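TCR beta chain (Gallus gallus, PDB 6LIR) pairs with the TCR alpha chain to form the chicken alpha-beta T-cell receptor, which probably recognises peptide antigen presented by MHC molecules. Local coordinates at residues P119-F124 / C201-F206. Numbering follows the deposited sequence.
Sequences PDVVIF and CIANFF
P119 lays the edge of its pyrrolidine over one face of the F205 ring, its CD 3.7 Å from the centroid of that ring and 15° off the normal, a CH-pi contact. The approach is displaced toward the CD1-CE1 rim, where P119 CD comes within 3.6 Å of F205 CE1. With CG set between the backbone N and the carbonyl carbon (chi1 56°), the F205 ring rises from its strand to meet the proline. Were F205 an alanine, P119 would probably lose the ring face it lies on, and a gap is likely to open at this end of the contact. Further along, V121 directs CG2, the branch beside its backbone N, at the methyl of A203 (CG2 to CB 3.9 Å), while the extended I123 side chain brings CD1 to 4.0 Å from C201 CB. C201 SG, anti to the backbone N (chi1 173°), points away from I123 and forms the disulfide with C141. No hydrogen bond joins the two antiparallel segments; they face each other across the core of an immunoglobulin C1-set sandwich. Strand 120-124, outermost in its sheet within this chain, bonds to strand 136-146, and the TCR alpha chain packs on V122 and F124; strand 198-207 runs between 152-157 and 210-219 in the other sheet.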
# COMPACT_ATOMS: atom_id res chain seq x y z
N PRO B 119 -17.13 2.90 8.94
CA PRO B 119 -17.56 2.63 7.57
C PRO B 119 -18.80 1.75 7.53
O PRO B 119 -19.10 0.99 8.45
CB PRO B 119 -16.36 1.89 6.97
CG PRO B 119 -15.82 1.13 8.14
CD PRO B 119 -15.95 2.09 9.31
N ASP B 120 -19.51 1.85 6.41
CA ASP B 120 -20.47 0.82 6.03
C ASP B 120 -19.73 -0.16 5.13
O ASP B 120 -18.95 0.25 4.27
CB ASP B 120 -21.67 1.41 5.29
CG ASP B 120 -22.51 2.31 6.17
OD1 ASP B 120 -23.24 1.78 7.04
OD2 ASP B 120 -22.46 3.54 6.00
N VAL B 121 -19.98 -1.45 5.33
CA VAL B 121 -19.22 -2.48 4.64
C VAL B 121 -20.20 -3.46 4.03
O VAL B 121 -21.01 -4.07 4.75
CB VAL B 121 -18.25 -3.22 5.59
CG1 VAL B 121 -17.41 -4.21 4.80
CG2 VAL B 121 -17.37 -2.23 6.34
N VAL B 122 -20.14 -3.61 2.71
CA VAL B 122 -20.96 -4.58 1.99
C VAL B 122 -20.06 -5.37 1.05
O VAL B 122 -19.04 -4.86 0.57
CB VAL B 122 -22.11 -3.90 1.20
CG1 VAL B 122 -22.99 -3.08 2.14
CG2 VAL B 122 -21.55 -3.02 0.09
N ILE B 123 -20.42 -6.62 0.82
CA ILE B 123 -19.86 -7.41 -0.27
C ILE B 123 -20.91 -7.50 -1.36
O ILE B 123 -22.08 -7.80 -1.08
CB ILE B 123 -19.42 -8.80 0.19
CG1 ILE B 123 -18.34 -8.68 1.27
CG2 ILE B 123 -18.92 -9.62 -0.99
CD1 ILE B 123 -17.87 -10.01 1.82
N PHE B 124 -20.51 -7.28 -2.60
CA PHE B 124 -21.41 -7.42 -3.73
C PHE B 124 -21.40 -8.87 -4.20
O PHE B 124 -20.34 -9.49 -4.30
CB PHE B 124 -21.03 -6.46 -4.85
CG PHE B 124 -21.38 -5.03 -4.55
CD1 PHE B 124 -22.59 -4.50 -4.97
CD2 PHE B 124 -20.51 -4.23 -3.84
CE1 PHE B 124 -22.92 -3.18 -4.70
CE2 PHE B 124 -20.84 -2.91 -3.55
CZ PHE B 124 -22.04 -2.39 -3.98
N CYS B 201 -14.47 -10.29 4.22
CA CYS B 201 -13.84 -8.99 4.05
C CYS B 201 -13.90 -8.27 5.38
O CYS B 201 -14.97 -8.14 5.97
CB CYS B 201 -14.55 -8.17 2.97
SG CYS B 201 -13.93 -6.47 2.85
N ILE B 202 -12.75 -7.76 5.83
CA ILE B 202 -12.64 -7.13 7.14
C ILE B 202 -12.18 -5.69 6.96
O ILE B 202 -11.19 -5.43 6.26
CB ILE B 202 -11.67 -7.90 8.06
CG1 ILE B 202 -12.13 -9.34 8.26
CG2 ILE B 202 -11.49 -7.18 9.40
CD1 ILE B 202 -10.99 -10.33 8.34
N ALA B 203 -12.85 -4.77 7.63
CA ALA B 203 -12.43 -3.37 7.64
C ALA B 203 -11.92 -3.04 9.03
O ALA B 203 -12.66 -3.12 10.01
CB ALA B 203 -13.59 -2.45 7.25
N ASN B 204 -10.64 -2.67 9.11
CA ASN B 204 -10.02 -2.29 10.37
C ASN B 204 -9.86 -0.78 10.40
O ASN B 204 -9.39 -0.19 9.42
CB ASN B 204 -8.67 -2.99 10.55
CG ASN B 204 -8.79 -4.51 10.50
OD1 ASN B 204 -9.47 -5.11 11.34
ND2 ASN B 204 -8.15 -5.12 9.52
N PHE B 205 -10.25 -0.16 11.50
CA PHE B 205 -10.22 1.29 11.62
C PHE B 205 -10.01 1.64 13.09
O PHE B 205 -9.80 0.76 13.93
CB PHE B 205 -11.50 1.91 11.03
CG PHE B 205 -12.77 1.38 11.63
CD1 PHE B 205 -13.36 0.23 11.13
CD2 PHE B 205 -13.39 2.04 12.68
CE1 PHE B 205 -14.54 -0.25 11.67
CE2 PHE B 205 -14.56 1.56 13.23
CZ PHE B 205 -15.14 0.41 12.72
N PHE B 206 -10.07 2.93 13.39
CA PHE B 206 -9.83 3.42 14.74
C PHE B 206 -10.98 4.33 15.14
O PHE B 206 -11.30 5.28 14.42
CB PHE B 206 -8.50 4.18 14.81
CG PHE B 206 -8.11 4.61 16.20
CD1 PHE B 206 -8.52 5.84 16.69
CD2 PHE B 206 -7.33 3.80 17.00
CE1 PHE B 206 -8.15 6.25 17.96
CE2 PHE B 206 -6.96 4.20 18.27
CZ PHE B 206 -7.37 5.43 18.75